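PDB 6X2Q: chitosanase, which binds glucosamine units of chitotetraose and probably hydrolyses chitosan. Local coordinates for residues A[129-133]-A[134-138]; A[216-220]-A[221-225]. One frame throughout, in Å; residues are numbered along the deposited sequence.

How the interactions relate
Both are local contacts at helix ends on the same side of the chain, their centres about 12 Å apart. Interaction 1 spans the turn from helix 104-129 into helix 134-147, whereas interaction 2 brings helix 209-219 to its end. Each has a glycine of positive phi in a Schellman motif, Gly130 and Gly221. Interaction 1 is the more buried and places a threonine beside a carboxylate from a third helix; interaction 2 lies nearer the surface and rests mainly on backbone bonds with leucine packing beneath. They touch directly: Leu135 N lies 2.9 Å from Thr223 O, a probable hydrogen bond, and Leu135 packs on Leu217 and Leu218.

Interaction 1 of 2, residues A[129-133]-A[134-138]; sequences LGAQM and PLTLL
Met133 and Thr136 meet over the first turn of helix 134-147, the methionine as N-cap and the threonine three residues on. The methionine CG stands anti to the carbonyl carbon (chi1 -48°), and the thioether then bends at chi3 (-65°). This bend brings the terminal methyl back over the helix start, with Met133 CE 3.4 Å from Thr136 OG1; the two side chains run aslant to one another. Thr136 spreads its branches to different partners. Its CG2, anti to the backbone N (chi1 -49° for OG1), rests against the methyl of Ala131, CG2 to CB 3.7 Å, while OG1 turns toward the methionine and is hydrogen-bonded to Glu177 OE2, on helix 177-193. Beneath them the backbone of the new helix closes its first turn: Leu137 N donates to Met133 O at 3.3 Å. The side chain of Leu137 folds back on the same carbonyl, CD1 lying 3.6 Å from Met133 O, and Leu137 CD1 also lies 4.3 Å from Ala131 CB. Pro134 follows Met133 directly, its ring having no N-H to offer at the first helical position. Glu177 braces the turn before the helix: OE1 takes the N-H of Gln132, and OE2 that of Met133 besides its bond to the threonine. In the first turn itself, the N-H of Leu135 probably goes to Thr223 O. The threonine hydroxyl is thus buried but satisfied. Three hydrogen bonds would probably favour the ionised form of Glu177. One carboxylate thereby gathers two loop N-H groups and a hydroxyl, while Met133, Ala131 and Leu137 pack around them.

Interaction 2 of 2, residues A[216-220]-A[221-225]; sequences KLLKQ and GNTDL
A Schellman motif ends helix 209-219, with Gly221 as its C-prime residue. The chain takes positive phi (74°) at this residue, a value glycine adopts readily, and turns back over the last helical turn, which yields two backbone bonds. Asn222 N reaches Leu217 O at 3.0 Å, nearly along the C=O axis, and Gly221 N reaches Leu218 O at 3.1 Å from a position well above the carbonyl plane. Asn222 next forms the centre of an inverse gamma turn, closed by a weak bond from Thr223 N to Gly221 O. Its CG is anti to the backbone N (chi1 -166°), which sends the amide away from the helix and onward along the loop: OD1 accepts from His226 N and, weakly, from Leu225 N. Apolar side chains pack alongside the backbone bonds. Leu218 CD1 meets the methyl of Thr223, 3.9 Å from CG2, the two side chains passing at a slant, and Leu217 CD1 lies 4.3 Å from Leu225 CD2. Leu217 and Leu225 are buried; Leu218 is partly exposed. Leu217 and Leu218 lean on helix 134-147, which Leu225 also touches at Pro134 and Leu138; Leu218 further packs on helix 177-193, and Lys216 NZ binds Arg230 O in strand 229-231.

Interaction 1 of 2, residues A[129-133]-A[134-138]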
ATOM      1  N   LEU A 129      12.144 -13.799   4.967  1.00 36.01           N
ATOM      2  CA  LEU A 129      12.349 -13.540   6.388  1.00 39.11           C
ATOM      3  C   LEU A 129      12.038 -14.753   7.251  1.00 38.73           C
ATOM      4  O   LEU A 129      12.426 -14.782   8.428  1.00 37.94           O
ATOM      5  CB  LEU A 129      11.478 -12.373   6.850  1.00 30.91           C
ATOM      6  CG  LEU A 129      11.856 -10.968   6.373  1.00 33.98           C
ATOM      7  CD1 LEU A 129      10.682 -10.025   6.604  1.00 31.12           C
ATOM      8  CD2 LEU A 129      13.085 -10.497   7.110  1.00 32.87           C
ATOM      9  N   GLY A 130      11.332 -15.741   6.707  1.00 38.60           N
ATOM     10  CA  GLY A 130      10.798 -16.787   7.555  1.00 38.42           C
ATOM     11  C   GLY A 130       9.597 -16.358   8.365  1.00 43.34           C
ATOM     12  O   GLY A 130       9.211 -17.062   9.296  1.00 38.70           O
ATOM     13  N   ALA A 131       8.986 -15.219   8.032  1.00 37.26           N
ATOM     14  CA  ALA A 131       7.861 -14.713   8.814  1.00 35.44           C
ATOM     15  C   ALA A 131       6.647 -15.622   8.650  1.00 43.42           C
ATOM     16  O   ALA A 131       6.289 -16.005   7.534  1.00 37.93           O
ATOM     17  CB  ALA A 131       7.512 -13.288   8.383  1.00 34.96           C
ATOM     18  N   GLN A 132       5.988 -15.947   9.759  1.00 38.95           N
ATOM     19  CA  GLN A 132       4.868 -16.861   9.693  1.00 41.69           C
ATOM     20  C   GLN A 132       3.602 -16.368  10.373  1.00 40.80           C
ATOM     21  O   GLN A 132       2.550 -17.000  10.206  1.00 36.52           O
ATOM     22  CB  GLN A 132       5.274 -18.220  10.279  1.00 46.50           C
ATOM     23  CG  GLN A 132       6.307 -18.909   9.393  1.00 49.13           C
ATOM     24  CD  GLN A 132       6.479 -20.359   9.711  1.00 52.55           C
ATOM     25  OE1 GLN A 132       7.227 -20.711  10.613  1.00 60.57           O
ATOM     26  NE2 GLN A 132       5.792 -21.219   8.967  1.00 58.84           N
ATOM     27  N   MET A 133       3.654 -15.291  11.121  1.00 31.31           N
ATOM     28  CA  MET A 133       2.420 -14.816  11.722  1.00 29.87           C
ATOM     29  C   MET A 133       1.645 -13.986  10.705  1.00 33.42           C
ATOM     30  O   MET A 133       2.228 -13.117  10.047  1.00 31.40           O
ATOM     31  CB  MET A 133       2.708 -13.993  12.977  1.00 34.94           C
ATOM     32  CG  MET A 133       3.686 -14.662  13.946  1.00 35.86           C
ATOM     33  SD  MET A 133       3.797 -13.788  15.530  1.00 37.46           S
ATOM     34  CE  MET A 133       4.507 -12.213  14.985  1.00 32.11           C
ATOM     35  N   PRO A 134       0.349 -14.233  10.535  1.00 31.98           N
ATOM     36  CA  PRO A 134      -0.440 -13.409   9.603  1.00 31.86           C
ATOM     37  C   PRO A 134      -0.301 -11.903   9.824  1.00 35.80           C
ATOM     38  O   PRO A 134      -0.308 -11.132   8.845  1.00 29.39           O
ATOM     39  CB  PRO A 134      -1.866 -13.898   9.863  1.00 34.35           C
ATOM     40  CG  PRO A 134      -1.680 -15.353  10.276  1.00 31.17           C
ATOM     41  CD  PRO A 134      -0.411 -15.381  11.077  1.00 32.38           C
ATOM     42  N   LEU A 135      -0.164 -11.467  11.085  1.00 29.97           N
ATOM     43  CA  LEU A 135      -0.020 -10.040  11.378  1.00 28.53           C
ATOM     44  C   LEU A 135       1.243  -9.473  10.738  1.00 30.79           C
ATOM     45  O   LEU A 135       1.227  -8.362  10.190  1.00 26.50           O
ATOM     46  CB  LEU A 135       0.010  -9.814  12.896  1.00 31.31           C
ATOM     47  CG  LEU A 135       0.249  -8.371  13.348  1.00 29.00           C
ATOM     48  CD1 LEU A 135      -0.918  -7.518  12.909  1.00 29.64           C
ATOM     49  CD2 LEU A 135       0.427  -8.268  14.850  1.00 28.47           C
ATOM     50  N   THR A 136       2.354 -10.220  10.804  1.00 30.82           N
ATOM     51  CA  THR A 136       3.577  -9.796  10.121  1.00 32.80           C
ATOM     52  C   THR A 136       3.358  -9.654   8.611  1.00 29.26           C
ATOM     53  O   THR A 136       3.872  -8.716   7.987  1.00 29.77           O
ATOM     54  CB  THR A 136       4.703 -10.788  10.419  1.00 25.07           C
ATOM     55  OG1 THR A 136       4.751 -10.998  11.820  1.00 34.18           O
ATOM     56  CG2 THR A 136       6.070 -10.255   9.983  1.00 24.02           C
ATOM     57  N   LEU A 137       2.596 -10.574   8.005  1.00 27.65           N
ATOM     58  CA  LEU A 137       2.313 -10.475   6.574  1.00 27.66           C
ATOM     59  C   LEU A 137       1.498  -9.226   6.268  1.00 28.27           C
ATOM     60  O   LEU A 137       1.760  -8.525   5.281  1.00 29.27           O
ATOM     61  CB  LEU A 137       1.574 -11.730   6.089  1.00 36.68           C
ATOM     62  CG  LEU A 137       2.396 -12.974   5.713  1.00 37.82           C
ATOM     63  CD1 LEU A 137       3.525 -13.244   6.695  1.00 31.77           C
ATOM     64  CD2 LEU A 137       1.504 -14.224   5.578  1.00 39.32           C
ATOM     65  N   LEU A 138       0.505  -8.940   7.106  1.00 26.98           N
ATOM     66  CA  LEU A 138      -0.295  -7.746   6.921  1.00 27.77           C
ATOM     67  C   LEU A 138       0.581  -6.501   7.027  1.00 31.50           C
ATOM     68  O   LEU A 138       0.519  -5.612   6.169  1.00 25.77           O
ATOM     69  CB  LEU A 138      -1.417  -7.739   7.961  1.00 24.89           C
ATOM     70  CG  LEU A 138      -2.229  -6.448   8.038  1.00 29.85           C
ATOM     71  CD1 LEU A 138      -2.975  -6.208   6.731  1.00 23.37           C
ATOM     72  CD2 LEU A 138      -3.192  -6.520   9.203  1.00 30.20           C
TER

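Interaction 2 of 2, residues A[216-220]-A[221-225]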
ATOM      1  N   LYS A 216      -1.169  -2.163  18.044  1.00 30.04           N
ATOM      2  CA  LYS A 216      -2.223  -2.539  18.978  1.00 32.58           C
ATOM      3  C   LYS A 216      -2.581  -4.023  18.819  1.00 41.22           C
ATOM      4  O   LYS A 216      -2.634  -4.772  19.807  1.00 33.92           O
ATOM      5  CB  LYS A 216      -3.435  -1.625  18.761  1.00 29.16           C
ATOM      6  CG  LYS A 216      -4.637  -1.877  19.677  1.00 41.77           C
ATOM      7  CD  LYS A 216      -5.940  -1.253  19.118  1.00 47.87           C
ATOM      8  CE  LYS A 216      -6.639  -2.166  18.071  1.00 48.97           C
ATOM      9  NZ  LYS A 216      -8.040  -1.716  17.729  1.00 43.39           N
ATOM     10  N   LEU A 217      -2.781  -4.473  17.568  1.00 33.56           N
ATOM     11  CA  LEU A 217      -3.030  -5.892  17.319  1.00 36.20           C
ATOM     12  C   LEU A 217      -1.883  -6.748  17.839  1.00 36.61           C
ATOM     13  O   LEU A 217      -2.107  -7.824  18.406  1.00 34.37           O
ATOM     14  CB  LEU A 217      -3.250  -6.156  15.822  1.00 28.88           C
ATOM     15  CG  LEU A 217      -4.421  -5.423  15.161  1.00 37.97           C
ATOM     16  CD1 LEU A 217      -4.562  -5.801  13.701  1.00 35.77           C
ATOM     17  CD2 LEU A 217      -5.717  -5.698  15.911  1.00 40.78           C
ATOM     18  N   LEU A 218      -0.644  -6.290  17.654  1.00 32.19           N
ATOM     19  CA  LEU A 218       0.484  -7.067  18.149  1.00 36.12           C
ATOM     20  C   LEU A 218       0.473  -7.133  19.674  1.00 38.70           C
ATOM     21  O   LEU A 218       0.671  -8.207  20.250  1.00 42.36           O
ATOM     22  CB  LEU A 218       1.799  -6.485  17.633  1.00 32.69           C
ATOM     23  CG  LEU A 218       3.074  -7.138  18.184  1.00 37.80           C
ATOM     24  CD1 LEU A 218       3.093  -8.647  17.884  1.00 38.71           C
ATOM     25  CD2 LEU A 218       4.308  -6.464  17.599  1.00 32.53           C
ATOM     26  N   LYS A 219       0.198  -6.006  20.344  1.00 35.83           N
ATOM     27  CA  LYS A 219       0.213  -6.011  21.808  1.00 38.27           C
ATOM     28  C   LYS A 219      -0.944  -6.808  22.403  1.00 37.26           C
ATOM     29  O   LYS A 219      -0.832  -7.313  23.526  1.00 37.50           O
ATOM     30  CB  LYS A 219       0.185  -4.582  22.354  1.00 36.79           C
ATOM     31  CG  LYS A 219       1.566  -4.054  22.703  1.00 41.53           C
ATOM     32  CD  LYS A 219       1.730  -2.623  22.262  1.00 43.88           C
ATOM     33  CE  LYS A 219       0.960  -1.686  23.166  1.00 47.63           C
ATOM     34  NZ  LYS A 219       1.489  -0.285  23.022  1.00 54.53           N
ATOM     35  N   GLN A 220      -2.066  -6.905  21.702  1.00 38.16           N
ATOM     36  CA  GLN A 220      -3.182  -7.707  22.171  1.00 39.89           C
ATOM     37  C   GLN A 220      -3.054  -9.178  21.794  1.00 40.73           C
ATOM     38  O   GLN A 220      -3.985  -9.953  22.033  1.00 43.24           O
ATOM     39  CB  GLN A 220      -4.491  -7.146  21.630  1.00 38.99           C
ATOM     40  CG  GLN A 220      -4.788  -5.760  22.139  1.00 42.02           C
ATOM     41  CD  GLN A 220      -5.993  -5.168  21.469  1.00 44.87           C
ATOM     42  OE1 GLN A 220      -6.317  -5.520  20.333  1.00 52.76           O
ATOM     43  NE2 GLN A 220      -6.667  -4.260  22.157  1.00 47.54           N
ATOM     44  N   GLY A 221      -1.928  -9.577  21.212  1.00 38.23           N
ATOM     45  CA  GLY A 221      -1.731 -10.967  20.868  1.00 42.31           C
ATOM     46  C   GLY A 221      -2.510 -11.459  19.668  1.00 42.67           C
ATOM     47  O   GLY A 221      -2.560 -12.672  19.440  1.00 37.19           O
ATOM     48  N   ASN A 222      -3.117 -10.567  18.881  1.00 37.31           N
ATOM     49  CA  ASN A 222      -3.813 -10.998  17.671  1.00 36.55           C
ATOM     50  C   ASN A 222      -2.844 -11.026  16.487  1.00 36.30           C
ATOM     51  O   ASN A 222      -2.964 -10.284  15.517  1.00 37.57           O
ATOM     52  CB  ASN A 222      -5.020 -10.113  17.404  1.00 35.81           C
ATOM     53  CG  ASN A 222      -5.961 -10.720  16.370  1.00 42.57           C
ATOM     54  OD1 ASN A 222      -5.577 -11.642  15.647  1.00 44.58           O
ATOM     55  ND2 ASN A 222      -7.186 -10.199  16.280  1.00 38.09           N
ATOM     56  N   THR A 223      -1.859 -11.922  16.593  1.00 31.44           N
ATOM     57  CA  THR A 223      -0.860 -12.123  15.554  1.00 34.75           C
ATOM     58  C   THR A 223      -1.347 -13.035  14.430  1.00 37.26           C
ATOM     59  O   THR A 223      -0.651 -13.176  13.417  1.00 29.74           O
ATOM     60  CB  THR A 223       0.400 -12.725  16.159  1.00 34.06           C
ATOM     61  OG1 THR A 223       0.072 -14.014  16.693  1.00 36.17           O
ATOM     62  CG2 THR A 223       0.959 -11.821  17.275  1.00 35.05           C
ATOM     63  N   ASP A 224      -2.501 -13.672  14.605  1.00 35.74           N
ATOM     64  CA  ASP A 224      -3.045 -14.619  13.654  1.00 38.34           C
ATOM     65  C   ASP A 224      -4.243 -14.051  12.913  1.00 39.14           C
ATOM     66  O   ASP A 224      -4.797 -14.729  12.034  1.00 40.40           O
ATOM     67  CB  ASP A 224      -3.414 -15.935  14.368  1.00 35.28           C
ATOM     68  CG  ASP A 224      -4.526 -15.756  15.399  1.00 41.43           C
ATOM     69  OD1 ASP A 224      -4.585 -14.694  16.065  1.00 38.16           O
ATOM     70  OD2 ASP A 224      -5.346 -16.692  15.553  1.00 42.43           O
ATOM     71  N   LEU A 225      -4.637 -12.811  13.228  1.00 42.40           N
ATOM     72  CA  LEU A 225      -5.688 -12.098  12.495  1.00 41.19           C
ATOM     73  C   LEU A 225      -6.992 -12.891  12.517  1.00 42.28           C
ATOM     74  O   LEU A 225      -7.589 -13.176  11.482  1.00 41.60           O
ATOM     75  CB  LEU A 225      -5.260 -11.791  11.054  1.00 39.03           C
ATOM     76  CG  LEU A 225      -4.075 -10.842  10.874  1.00 36.58           C
ATOM     77  CD1 LEU A 225      -3.778 -10.648   9.400  1.00 36.99           C
ATOM     78  CD2 LEU A 225      -4.336  -9.508  11.566  1.00 33.68           C
TER